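Local structure of aryl acylamidase (bacterium CSBL00001, 4YJ6) at residues I190-W194 against T195-G199; V282-E285 against I286-L289; I311-S314 against Q315-S319; P426-G429 against W430-T433; Q485-D488 against I489-G492. The protein probably hydrolyses the amide bond of aryl acylamides to an aromatic amine and a carboxylic acid, as a member of the amidase signature family. All coordinates share one frame; numbering follows the deposited sequence.

How the contacts relate
Contacts 1 and 4 are buried and touch each other, the indoles of Trp194 and Trp430 meeting between the helix 190-195 and the loop before helix 434-439. Contacts 2, 3 and 5 lie farther from the centre of the chain and mix buried with exposed residues. Contacts 2 and 3 both build the start of a helix, contact 3 with a serine capping box and contact 2 with a glutamine reaching back beyond the cap; contact 1 closes a helix with threonine hydroxyls and a Schellman motif. Contact 5, a short helix near the carboxyl end of the chain, relies on backbone bonds and a proline, and meets contact 1 through Tyr487 and Asn196.

Contact 1: residues I190-W194 against T195-G199; sequences IPAAW and TNTYG
Thr195 and Pro191 are joined by a hydrogen bond from the threonine hydroxyl: Thr195 OG1 donates to Pro191 O at 2.7 Å, coming in tilted 27° from the carbonyl plane. Thr195 OG1 in turn accepts from Thr197 OG1 at 2.9 Å, so a relay of two threonines ends on a helix carbonyl. With chi1 at 59°, Thr195 OG1 lies between its own backbone N and carbonyl carbon, folded back over the preceding turn. Were a valine here, Pro191 O would probably be left without its hydroxyl donor and Thr197 OG1 without its acceptor.

The backbone bonds gather on Ala192 O, which takes Thr197 N at 3.1 Å and Thr195 N at 3.0 Å from opposite faces of its plane. This is the Schellman motif that ends helix 190-195. Asn196 has the positive phi the motif requires, which asparagine tolerates better than most residues. Its ND2 is held by Trp483 O, and Trp194 NE1 bonds to Cys402 O.

The packing is close and suits small residues. Ala192 CB lies 3.3 Å from Thr197 O and 3.7 Å from Gly199 N, and a beta carbon on Gly199 would collide with it, so glycine lets strand 198-201 start right beside the helix. Ala168 and Ala172 of helix 165-172 pack on Thr195.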
loop_
_atom_site.group_PDB
_atom_site.type_symbol
_atom_site.label_atom_id
_atom_site.label_comp_id
_atom_site.label_asym_id
_atom_site.label_seq_id
_atom_site.Cartn_x
_atom_site.Cartn_y
_atom_site.Cartn_z
ATOM N N ILE A 190 -3.498 0.702 -4.298
ATOM C CA ILE A 190 -3.517 0.284 -5.717
ATOM C C ILE A 190 -3.425 -1.248 -5.855
ATOM O O ILE A 190 -4.316 -1.873 -6.431
ATOM C CB ILE A 190 -2.364 0.942 -6.482
ATOM C CG1 ILE A 190 -2.573 2.463 -6.565
ATOM C CG2 ILE A 190 -2.247 0.376 -7.900
ATOM C CD1 ILE A 190 -1.257 3.215 -6.808
ATOM N N PRO A 191 -2.395 -1.872 -5.256
ATOM C CA PRO A 191 -2.316 -3.324 -5.440
ATOM C C PRO A 191 -3.355 -4.055 -4.623
ATOM O O PRO A 191 -3.727 -5.178 -5.010
ATOM C CB PRO A 191 -0.878 -3.655 -4.982
ATOM C CG PRO A 191 -0.564 -2.561 -3.983
ATOM C CD PRO A 191 -1.212 -1.332 -4.571
ATOM N N ALA A 192 -3.815 -3.473 -3.508
ATOM C CA ALA A 192 -4.916 -4.096 -2.776
ATOM C C ALA A 192 -6.154 -4.222 -3.703
ATOM O O ALA A 192 -6.791 -5.281 -3.773
ATOM C CB ALA A 192 -5.271 -3.254 -1.539
ATOM N N ALA A 193 -6.477 -3.124 -4.397
ATOM C CA ALA A 193 -7.649 -3.079 -5.298
ATOM C C ALA A 193 -7.540 -4.187 -6.350
ATOM O O ALA A 193 -8.520 -4.877 -6.649
ATOM C CB ALA A 193 -7.721 -1.710 -5.987
ATOM N N TRP A 194 -6.361 -4.338 -6.947
ATOM C CA TRP A 194 -6.224 -5.377 -7.982
ATOM C C TRP A 194 -6.113 -6.811 -7.453
ATOM O O TRP A 194 -6.066 -7.727 -8.258
ATOM C CB TRP A 194 -4.996 -5.087 -8.850
ATOM C CG TRP A 194 -5.217 -4.040 -9.918
ATOM C CD1 TRP A 194 -6.362 -3.316 -10.147
ATOM C CD2 TRP A 194 -4.265 -3.609 -10.901
ATOM N NE1 TRP A 194 -6.168 -2.464 -11.215
ATOM C CE2 TRP A 194 -4.906 -2.628 -11.703
ATOM C CE3 TRP A 194 -2.944 -3.978 -11.205
ATOM C CZ2 TRP A 194 -4.263 -1.987 -12.759
ATOM C CZ3 TRP A 194 -2.298 -3.338 -12.265
ATOM C CH2 TRP A 194 -2.964 -2.343 -13.021
ATOM N N THR A 195 -6.008 -7.012 -6.137
ATOM C CA THR A 195 -5.808 -8.369 -5.578
ATOM C C THR A 195 -6.838 -8.782 -4.531
ATOM O O THR A 195 -6.635 -9.767 -3.815
ATOM C CB THR A 195 -4.396 -8.530 -4.948
ATOM O OG1 THR A 195 -4.253 -7.560 -3.912
ATOM C CG2 THR A 195 -3.326 -8.337 -5.991
ATOM N N ASN A 196 -7.959 -8.067 -4.445
ATOM C CA ASN A 196 -9.029 -8.468 -3.521
ATOM C C ASN A 196 -8.529 -8.424 -2.082
ATOM O O ASN A 196 -8.949 -9.225 -1.271
ATOM C CB ASN A 196 -9.553 -9.913 -3.835
ATOM C CG ASN A 196 -10.902 -10.192 -3.231
ATOM O OD1 ASN A 196 -11.870 -9.504 -3.546
ATOM N ND2 ASN A 196 -10.992 -11.222 -2.390
ATOM N N THR A 197 -7.624 -7.492 -1.775
ATOM C CA THR A 197 -7.197 -7.319 -0.394
ATOM C C THR A 197 -7.542 -5.930 0.127
ATOM O O THR A 197 -7.944 -5.044 -0.631
ATOM C CB THR A 197 -5.710 -7.622 -0.241
ATOM O OG1 THR A 197 -4.957 -6.897 -1.223
ATOM C CG2 THR A 197 -5.467 -9.150 -0.444
ATOM N N TYR A 198 -7.469 -5.785 1.448
ATOM C CA TYR A 198 -7.834 -4.525 2.088
ATOM C C TYR A 198 -6.575 -3.716 2.341
ATOM O O TYR A 198 -5.648 -4.188 3.011
ATOM C CB TYR A 198 -8.542 -4.855 3.383
ATOM C CG TYR A 198 -8.992 -3.629 4.171
ATOM C CD1 TYR A 198 -10.052 -2.833 3.713
ATOM C CD2 TYR A 198 -8.367 -3.275 5.363
ATOM C CE1 TYR A 198 -10.481 -1.739 4.441
ATOM C CE2 TYR A 198 -8.775 -2.169 6.090
ATOM C CZ TYR A 198 -9.825 -1.404 5.624
ATOM O OH TYR A 198 -10.228 -0.324 6.342
ATOM N N GLY A 199 -6.521 -2.498 1.811
ATOM C CA GLY A 199 -5.320 -1.688 1.940
ATOM C C GLY A 199 -5.667 -0.442 2.720
ATOM O O GLY A 199 -6.496 0.346 2.252
#

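Contact 2: residues V282-E285 against I286-L289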
loop_
_atom_site.group_PDB
_atom_site.type_symbol
_atom_site.label_atom_id
_atom_site.label_comp_id
_atom_site.label_asym_id
_atom_site.label_seq_id
_atom_site.Cartn_x
_atom_site.Cartn_y
_atom_site.Cartn_z
ATOM N N VAL A 282 -12.919 6.492 -16.459
ATOM C CA VAL A 282 -12.958 5.270 -15.660
ATOM C C VAL A 282 -13.689 4.196 -16.427
ATOM O O VAL A 282 -14.775 4.453 -16.964
ATOM C CB VAL A 282 -13.699 5.513 -14.324
ATOM C CG1 VAL A 282 -13.828 4.217 -13.507
ATOM C CG2 VAL A 282 -12.940 6.602 -13.544
ATOM N N GLN A 283 -13.120 3.000 -16.479
ATOM C CA GLN A 283 -13.781 1.903 -17.216
ATOM C C GLN A 283 -15.223 1.718 -16.723
ATOM O O GLN A 283 -15.516 1.650 -15.515
ATOM C CB GLN A 283 -12.951 0.601 -17.110
ATOM C CG GLN A 283 -11.631 0.723 -17.826
ATOM C CD GLN A 283 -10.755 -0.511 -17.698
ATOM O OE1 GLN A 283 -10.956 -1.365 -16.803
ATOM N NE2 GLN A 283 -9.776 -0.616 -18.592
ATOM N N GLN A 284 -16.163 1.640 -17.661
ATOM C CA GLN A 284 -17.553 1.624 -17.278
ATOM C C GLN A 284 -17.896 0.488 -16.305
ATOM O O GLN A 284 -18.703 0.670 -15.403
ATOM C CB GLN A 284 -18.435 1.507 -18.547
ATOM C CG GLN A 284 -19.880 1.637 -18.236
ATOM C CD GLN A 284 -20.218 3.005 -17.675
ATOM O OE1 GLN A 284 -19.904 4.043 -18.287
ATOM N NE2 GLN A 284 -20.873 3.024 -16.522
ATOM N N GLU A 285 -17.301 -0.690 -16.497
ATOM C CA GLU A 285 -17.602 -1.820 -15.619
ATOM C C GLU A 285 -17.230 -1.530 -14.146
ATOM O O GLU A 285 -17.881 -2.006 -13.211
ATOM C CB GLU A 285 -16.866 -3.092 -16.072
ATOM C CG GLU A 285 -17.269 -3.565 -17.463
ATOM C CD GLU A 285 -16.539 -2.847 -18.610
ATOM O OE1 GLU A 285 -15.612 -2.005 -18.399
ATOM O OE2 GLU A 285 -16.905 -3.148 -19.774
ATOM N N ILE A 286 -16.171 -0.767 -13.982
ATOM C CA ILE A 286 -15.727 -0.364 -12.639
ATOM C C ILE A 286 -16.721 0.651 -12.069
ATOM O O ILE A 286 -17.196 0.504 -10.941
ATOM C CB ILE A 286 -14.334 0.230 -12.687
ATOM C CG1 ILE A 286 -13.305 -0.893 -12.914
ATOM C CG2 ILE A 286 -14.018 0.997 -11.339
ATOM C CD1 ILE A 286 -11.871 -0.369 -13.117
ATOM N N GLN A 287 -17.111 1.638 -12.879
ATOM C CA GLN A 287 -18.146 2.573 -12.424
ATOM C C GLN A 287 -19.405 1.836 -11.961
ATOM O O GLN A 287 -19.966 2.125 -10.898
ATOM C CB GLN A 287 -18.519 3.562 -13.514
ATOM C CG GLN A 287 -17.380 4.416 -13.993
ATOM C CD GLN A 287 -17.862 5.580 -14.863
ATOM O OE1 GLN A 287 -18.852 6.244 -14.538
ATOM N NE2 GLN A 287 -17.170 5.809 -15.980
ATOM N N ASP A 288 -19.875 0.890 -12.764
ATOM C CA ASP A 288 -21.080 0.173 -12.388
ATOM C C ASP A 288 -20.939 -0.623 -11.104
ATOM O O ASP A 288 -21.877 -0.696 -10.285
ATOM C CB ASP A 288 -21.512 -0.792 -13.514
ATOM C CG ASP A 288 -21.935 -0.065 -14.781
ATOM O OD1 ASP A 288 -22.172 1.169 -14.737
ATOM O OD2 ASP A 288 -22.022 -0.756 -15.826
ATOM N N LEU A 289 -19.777 -1.241 -10.930
ATOM C CA LEU A 289 -19.541 -2.065 -9.756
ATOM C C LEU A 289 -19.550 -1.181 -8.512
ATOM O O LEU A 289 -20.071 -1.560 -7.478
ATOM C CB LEU A 289 -18.193 -2.809 -9.887
ATOM C CG LEU A 289 -17.839 -3.741 -8.741
ATOM C CD1 LEU A 289 -18.777 -4.948 -8.698
ATOM C CD2 LEU A 289 -16.342 -4.175 -8.882
#
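Val282 and Gln287 meet at the amino end of helix 284-299, the helical link of a beta-alpha-beta unit running from strand 270-273 to strand 303-306. Gln283 occupies the N-cap position. The Gln287 chain, extended beyond CG, turns back along the first turn until Gln287 NE2 donates to Val282 O at 2.9 Å, with a nearly straight N-H (166°) and the acceptor in the plane of its amide. Asn420 ND2 also donates to Val282 O, so two side-chain amides grip this carbonyl ahead of the helix. On the way, Gln287 CG passes 3.6 Å from Val282 CG1, and the same methyl lies 3.9 Å from Ile286 CG2, the two branched side chains meeting at about a right angle on the buried flank.

On the outer flank, Gln284 NE2 reaches one turn forward to Asp288 OD1 at 2.9 Å. The oxygen is met from above the carboxylate plane, the two flat groups standing 42° apart. Gln284 can do this because CG is anti to the backbone N (chi1 -174°) and the chain then bends at chi2. Beneath these side chains, Gln287 N bonds to Gln283 O at 3.1 Å, and Asp288 N to Gln284 O at 2.9 Å. Outside the contact, Gln283 OE1 takes Met403 N.

Glutamines suit this place because one amide can donate to a carbonyl or a carboxylate without adding charge, while Glu285 and Asp288 put negative groups near the amino end of the helix, where its dipole would probably favour them.

Contact 3: residues I311-S314 against Q315-S319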
loop_
_atom_site.group_PDB
_atom_site.type_symbol
_atom_site.label_atom_id
_atom_site.label_comp_id
_atom_site.label_asym_id
_atom_site.label_seq_id
_atom_site.Cartn_x
_atom_site.Cartn_y
_atom_site.Cartn_z
ATOM N N ILE A 311 -13.130 19.750 -9.003
ATOM C CA ILE A 311 -11.693 19.919 -9.261
ATOM C C ILE A 311 -11.510 20.665 -10.605
ATOM O O ILE A 311 -12.016 20.214 -11.623
ATOM C CB ILE A 311 -11.024 18.539 -9.353
ATOM C CG1 ILE A 311 -11.017 17.854 -7.961
ATOM C CG2 ILE A 311 -9.604 18.691 -9.882
ATOM C CD1 ILE A 311 -10.635 16.356 -8.035
ATOM N N PRO A 312 -10.824 21.818 -10.604
ATOM C CA PRO A 312 -10.755 22.627 -11.839
ATOM C C PRO A 312 -9.548 22.336 -12.721
ATOM O O PRO A 312 -9.390 22.930 -13.800
ATOM C CB PRO A 312 -10.682 24.050 -11.309
ATOM C CG PRO A 312 -9.875 23.883 -10.030
ATOM C CD PRO A 312 -10.379 22.584 -9.425
ATOM N N TYR A 313 -8.717 21.408 -12.280
ATOM C CA TYR A 313 -7.569 20.958 -13.059
ATOM C C TYR A 313 -7.946 19.710 -13.850
ATOM O O TYR A 313 -8.807 18.953 -13.435
ATOM C CB TYR A 313 -6.396 20.623 -12.105
ATOM C CG TYR A 313 -5.765 21.867 -11.503
ATOM C CD1 TYR A 313 -6.180 22.377 -10.257
ATOM C CD2 TYR A 313 -4.727 22.520 -12.170
ATOM C CE1 TYR A 313 -5.578 23.536 -9.712
ATOM C CE2 TYR A 313 -4.106 23.664 -11.626
ATOM C CZ TYR A 313 -4.539 24.160 -10.398
ATOM O OH TYR A 313 -3.918 25.308 -9.907
ATOM N N SER A 314 -7.288 19.476 -14.983
ATOM C CA SER A 314 -7.472 18.220 -15.692
ATOM C C SER A 314 -6.692 17.108 -14.993
ATOM O O SER A 314 -5.735 17.358 -14.258
ATOM C CB SER A 314 -6.962 18.316 -17.134
ATOM O OG SER A 314 -5.555 18.419 -17.128
ATOM N N GLN A 315 -7.085 15.871 -15.242
ATOM C CA GLN A 315 -6.322 14.756 -14.672
ATOM C C GLN A 315 -4.856 14.691 -15.159
ATOM O O GLN A 315 -3.976 14.312 -14.394
ATOM C CB GLN A 315 -7.063 13.445 -14.872
ATOM C CG GLN A 315 -7.388 13.103 -16.336
ATOM C CD GLN A 315 -6.316 12.231 -16.971
ATOM O OE1 GLN A 315 -5.322 11.911 -16.349
ATOM N NE2 GLN A 315 -6.534 11.826 -18.219
ATOM N N LYS A 316 -4.568 15.086 -16.399
ATOM C CA LYS A 316 -3.176 15.200 -16.827
ATOM C C LYS A 316 -2.428 16.254 -16.048
ATOM O O LYS A 316 -1.280 16.044 -15.692
ATOM C CB LYS A 316 -3.059 15.520 -18.339
ATOM C CG LYS A 316 -1.589 15.686 -18.758
ATOM C CD LYS A 316 -1.443 15.828 -20.281
ATOM C CE LYS A 316 -0.007 15.474 -20.744
ATOM N NZ LYS A 316 1.073 16.406 -20.263
ATOM N N GLN A 317 -3.052 17.399 -15.782
ATOM C CA GLN A 317 -2.361 18.423 -15.006
ATOM C C GLN A 317 -1.999 17.884 -13.624
ATOM O O GLN A 317 -0.914 18.135 -13.130
ATOM C CB GLN A 317 -3.248 19.648 -14.850
ATOM C CG GLN A 317 -3.267 20.499 -16.135
ATOM C CD GLN A 317 -4.256 21.661 -16.021
ATOM O OE1 GLN A 317 -5.399 21.487 -15.617
ATOM N NE2 GLN A 317 -3.801 22.855 -16.378
HETATM N N MSE A 318 -2.920 17.146 -13.011
HETATM C CA MSE A 318 -2.662 16.613 -11.677
HETATM C C MSE A 318 -1.594 15.522 -11.670
HETATM O O MSE A 318 -0.719 15.523 -10.797
HETATM C CB MSE A 318 -3.964 16.089 -11.090
HETATM C CG MSE A 318 -4.929 17.202 -10.929
HETATM SE SE MSE A 318 -6.302 16.606 -9.713
HETATM C CE MSE A 318 -7.121 15.196 -10.831
ATOM N N SER A 319 -1.660 14.572 -12.604
ATOM C CA SER A 319 -0.642 13.535 -12.626
ATOM C C SER A 319 0.739 14.094 -12.945
ATOM O O SER A 319 1.744 13.621 -12.381
ATOM C CB SER A 319 -0.987 12.373 -13.582
ATOM O OG SER A 319 -0.983 12.790 -14.952
#
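Ser314 and Gln317 hold each other through two reciprocal bonds. Ser314 N donates to Gln317 OE1 at 2.8 Å, on a lone pair and in the carbonyl plane, while Gln317 N donates to Ser314 OG at 3.0 Å. This is a capping box at the amino end of helix 315-339, with Ser314 as N-cap and glutamine in the role often played by glutamate. Ser314 OG sits between its own N and carbonyl carbon (chi1 69°), which aims it at the amide of the first turn. With an alanine in place of the serine, Gln317 N would probably lose its side-chain acceptor, and only the Ser314 N to Gln317 OE1 half of the box would remain. Met318 N to Ser314 O, 3.1 Å, is the first regular helical bond.

Farther out, Gln317 OE1 comes within 3.4 Å of Tyr313 CA and 3.7 Å of Tyr313 CD2; the two side chains cross at about a right angle, with the ring and amide planes 57° apart. The apolar side lies around Met318, a selenomethionine: its CG rests 3.9 Å from Tyr313 CB and its SE 3.9 Å from Ile311 CG2. Leu376 and Leu377 of helix 368-389 pack on Tyr313, and Tyr434 and Leu435 on Met318.

Serine and glutamine together thus satisfy amide groups that the helix cannot serve with its own carbonyls, while the unbranched Met318 side chain lies against the incoming loop.

Contact 4: residues P426-G429 against W430-T433; sequences PLIG and WCMT
Cys431 N donates to Ile428 O at 2.9 Å, closing a type I beta turn with Gly429 and Trp430 at its corners; the donor stands well above the carbonyl plane, 57° out of it. A side-chain bond reaches back to the residue two before the turn: Trp430 NE1 meets Pro426 O at 3.0 Å along an almost straight N-H (177°). The oxygen lies in the plane of the indole, at its edge, yet the indole approaches the proline carbonyl from above. With chi1 at 46°, Trp430 CG stands between its N and carbonyl carbon, which folds the ring back under the turn.

Cys431 SG lies over one face of that ring, 3.4 Å above its plane and offset toward the rim, and also touches Ile428 CD1 at 3.8 Å. On the other side, the Trp194 indole meets the rim of the six-membered ring, nearly parallel but strongly offset, joining this loop to helix 190-195. Cys431 itself centres an inverse gamma turn, leading on toward helix 434-439.

Tryptophan suits this buried loop because its one N-H pays for a carbonyl while its broad ring supplies apolar contact; the straight in-plane bond probably fixes the ring's rotation, perhaps helped by the sulfur and the offset indole.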
loop_
_atom_site.group_PDB
_atom_site.type_symbol
_atom_site.label_atom_id
_atom_site.label_comp_id
_atom_site.label_asym_id
_atom_site.label_seq_id
_atom_site.Cartn_x
_atom_site.Cartn_y
_atom_site.Cartn_z
ATOM N N PRO A 426 0.519 6.464 -18.015
ATOM C CA PRO A 426 0.490 5.024 -17.785
ATOM C C PRO A 426 1.184 4.624 -16.485
ATOM O O PRO A 426 0.967 3.499 -16.030
ATOM C CB PRO A 426 1.267 4.468 -18.987
ATOM C CG PRO A 426 2.205 5.536 -19.340
ATOM C CD PRO A 426 1.453 6.820 -19.101
ATOM N N LEU A 427 1.978 5.519 -15.907
ATOM C CA LEU A 427 2.641 5.199 -14.629
ATOM C C LEU A 427 1.687 5.387 -13.463
ATOM O O LEU A 427 1.597 4.545 -12.578
ATOM C CB LEU A 427 3.861 6.095 -14.398
ATOM C CG LEU A 427 4.892 6.191 -15.524
ATOM C CD1 LEU A 427 6.069 7.037 -15.036
ATOM C CD2 LEU A 427 5.363 4.782 -15.955
ATOM N N ILE A 428 0.952 6.495 -13.445
ATOM C CA ILE A 428 0.203 6.823 -12.244
ATOM C C ILE A 428 -1.160 7.457 -12.545
ATOM O O ILE A 428 -1.964 7.668 -11.645
ATOM C CB ILE A 428 1.026 7.800 -11.360
ATOM C CG1 ILE A 428 0.579 7.780 -9.896
ATOM C CG2 ILE A 428 0.906 9.225 -11.880
ATOM C CD1 ILE A 428 0.887 6.444 -9.172
ATOM N N GLY A 429 -1.426 7.791 -13.801
ATOM C CA GLY A 429 -2.622 8.595 -14.095
ATOM C C GLY A 429 -3.954 7.968 -13.732
ATOM O O GLY A 429 -4.927 8.693 -13.428
ATOM N N TRP A 430 -4.023 6.635 -13.848
ATOM C CA TRP A 430 -5.240 5.883 -13.541
ATOM C C TRP A 430 -5.323 5.531 -12.032
ATOM O O TRP A 430 -6.296 4.920 -11.572
ATOM C CB TRP A 430 -5.256 4.589 -14.394
ATOM C CG TRP A 430 -3.894 3.897 -14.346
ATOM C CD1 TRP A 430 -2.809 4.170 -15.124
ATOM C CD2 TRP A 430 -3.480 2.875 -13.425
ATOM N NE1 TRP A 430 -1.739 3.382 -14.740
ATOM C CE2 TRP A 430 -2.142 2.563 -13.717
ATOM C CE3 TRP A 430 -4.129 2.173 -12.401
ATOM C CZ2 TRP A 430 -1.409 1.598 -12.982
ATOM C CZ3 TRP A 430 -3.423 1.212 -11.690
ATOM C CH2 TRP A 430 -2.086 0.923 -11.997
ATOM N N CYS A 431 -4.295 5.901 -11.270
ATOM C CA CYS A 431 -4.290 5.613 -9.833
ATOM C C CYS A 431 -4.929 6.793 -9.097
ATOM O O CYS A 431 -4.210 7.639 -8.533
ATOM C CB CYS A 431 -2.852 5.404 -9.316
ATOM S SG CYS A 431 -1.947 4.131 -10.270
HETATM N N MSE A 432 -6.263 6.831 -9.087
HETATM C CA MSE A 432 -7.022 7.978 -8.581
HETATM C C MSE A 432 -6.788 8.223 -7.103
HETATM O O MSE A 432 -7.057 9.308 -6.606
HETATM C CB MSE A 432 -8.498 7.762 -8.897
HETATM C CG MSE A 432 -8.640 7.544 -10.370
HETATM SE SE MSE A 432 -10.543 7.647 -10.759
HETATM C CE MSE A 432 -11.148 5.933 -10.096
ATOM N N THR A 433 -6.278 7.185 -6.437
ATOM C CA THR A 433 -5.756 7.264 -5.064
ATOM C C THR A 433 -4.817 8.444 -4.797
ATOM O O THR A 433 -4.705 8.881 -3.635
ATOM C CB THR A 433 -4.914 5.992 -4.801
ATOM O OG1 THR A 433 -4.093 5.708 -5.943
ATOM C CG2 THR A 433 -5.849 4.805 -4.639
#

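Contact 5: residues Q485-D488 against I489-G492; sequences QYYD and IPAG
Pro490 lays its ring along the carbonyl of Tyr487, with Pro490 CD 3.2 Å and Pro490 CG 3.3 Å from Tyr487 O. Its CG also approaches the edge of the Tyr487 phenol, near the plane of that ring, though the nearest side-chain pair is a loose 4.5 Å from Tyr487 CB to Pro490 CG. Proline has no N-H to offer Tyr486 O one turn back; Pro490 CD comes to 3.5 Å from that oxygen. Ile489 N takes up the bond instead, at 3.1 Å from Tyr486 O and from above the carbonyl plane, the three-residue spacing of the 3-10 segment that ends at Tyr487.

Past the proline, the four-residue alpha spacing takes over: Ala491 N donates to Tyr487 O at 3.0 Å, nearly head-on to the carbonyl. The exposed side chain of Ala491 touches Trp10. A weak bond from Gly492 N to Asp488 O, 3.1 Å, accompanies the exit from the helix. Ile489, its CG1 beside the backbone N (chi1 -67°), passes 3.8 Å from Tyr486 O and rests on Leu450 of strand 443-451. Tyr487 OH makes a weak bond to Asn196 O.

A residue that blocks one helical bond but sits comfortably in the first turn is compatible with a change from 3-10 to alpha spacing at this point, and here the carbonyls of Tyr486 and Tyr487 each still find an amide.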
loop_
_atom_site.group_PDB
_atom_site.type_symbol
_atom_site.label_atom_id
_atom_site.label_comp_id
_atom_site.label_asym_id
_atom_site.label_seq_id
_atom_site.Cartn_x
_atom_site.Cartn_y
_atom_site.Cartn_z
ATOM N N GLN A 485 -14.945 -14.989 -0.067
ATOM C CA GLN A 485 -15.226 -16.104 -0.966
ATOM C C GLN A 485 -14.380 -16.022 -2.218
ATOM O O GLN A 485 -14.059 -17.041 -2.810
ATOM C CB GLN A 485 -16.720 -16.155 -1.359
ATOM C CG GLN A 485 -17.162 -15.024 -2.252
ATOM C CD GLN A 485 -17.579 -13.784 -1.485
ATOM O OE1 GLN A 485 -17.417 -13.683 -0.255
ATOM N NE2 GLN A 485 -18.164 -12.839 -2.207
ATOM N N TYR A 486 -14.006 -14.816 -2.651
ATOM C CA TYR A 486 -13.225 -14.711 -3.876
ATOM C C TYR A 486 -11.798 -15.287 -3.740
ATOM O O TYR A 486 -11.147 -15.580 -4.750
ATOM C CB TYR A 486 -13.132 -13.261 -4.340
ATOM C CG TYR A 486 -14.494 -12.586 -4.536
ATOM C CD1 TYR A 486 -15.489 -13.170 -5.312
ATOM C CD2 TYR A 486 -14.770 -11.373 -3.920
ATOM C CE1 TYR A 486 -16.739 -12.547 -5.470
ATOM C CE2 TYR A 486 -15.997 -10.739 -4.069
ATOM C CZ TYR A 486 -16.981 -11.336 -4.839
ATOM O OH TYR A 486 -18.176 -10.684 -4.965
ATOM N N TYR A 487 -11.309 -15.440 -2.511
ATOM C CA TYR A 487 -9.988 -16.039 -2.312
ATOM C C TYR A 487 -9.995 -17.497 -2.792
ATOM O O TYR A 487 -8.941 -18.108 -2.906
ATOM C CB TYR A 487 -9.497 -15.968 -0.842
ATOM C CG TYR A 487 -9.279 -14.543 -0.353
ATOM C CD1 TYR A 487 -8.450 -13.677 -1.052
ATOM C CD2 TYR A 487 -9.927 -14.076 0.776
ATOM C CE1 TYR A 487 -8.271 -12.354 -0.623
ATOM C CE2 TYR A 487 -9.758 -12.776 1.210
ATOM C CZ TYR A 487 -8.919 -11.931 0.514
ATOM O OH TYR A 487 -8.781 -10.627 0.969
ATOM N N ASP A 488 -11.177 -18.071 -3.057
ATOM C CA ASP A 488 -11.188 -19.427 -3.611
ATOM C C ASP A 488 -10.384 -19.507 -4.899
ATOM O O ASP A 488 -9.850 -20.565 -5.259
ATOM C CB ASP A 488 -12.624 -19.918 -3.897
ATOM C CG ASP A 488 -13.443 -20.151 -2.629
ATOM O OD1 ASP A 488 -12.901 -20.170 -1.510
ATOM O OD2 ASP A 488 -14.668 -20.333 -2.765
ATOM N N ILE A 489 -10.300 -18.413 -5.637
ATOM C CA ILE A 489 -9.602 -18.442 -6.910
ATOM C C ILE A 489 -8.102 -18.666 -6.702
ATOM O O ILE A 489 -7.552 -19.664 -7.177
ATOM C CB ILE A 489 -9.921 -17.175 -7.753
ATOM C CG1 ILE A 489 -11.408 -17.178 -8.183
ATOM C CG2 ILE A 489 -8.998 -17.088 -8.955
ATOM C CD1 ILE A 489 -11.901 -15.829 -8.750
ATOM N N PRO A 490 -7.416 -17.750 -5.989
ATOM C CA PRO A 490 -6.002 -18.073 -5.718
ATOM C C PRO A 490 -5.795 -19.385 -4.925
ATOM O O PRO A 490 -4.808 -20.065 -5.164
ATOM C CB PRO A 490 -5.489 -16.841 -4.930
ATOM C CG PRO A 490 -6.734 -16.172 -4.367
ATOM C CD PRO A 490 -7.847 -16.461 -5.401
ATOM N N ALA A 491 -6.695 -19.716 -4.007
ATOM C CA ALA A 491 -6.546 -20.903 -3.157
ATOM C C ALA A 491 -6.533 -22.174 -4.008
ATOM O O ALA A 491 -5.927 -23.178 -3.626
ATOM C CB ALA A 491 -7.658 -20.974 -2.126
ATOM N N GLY A 492 -7.157 -22.104 -5.175
ATOM C CA GLY A 492 -7.216 -23.258 -6.066
ATOM C C GLY A 492 -6.314 -23.189 -7.281
ATOM O O GLY A 492 -6.409 -24.026 -8.169
#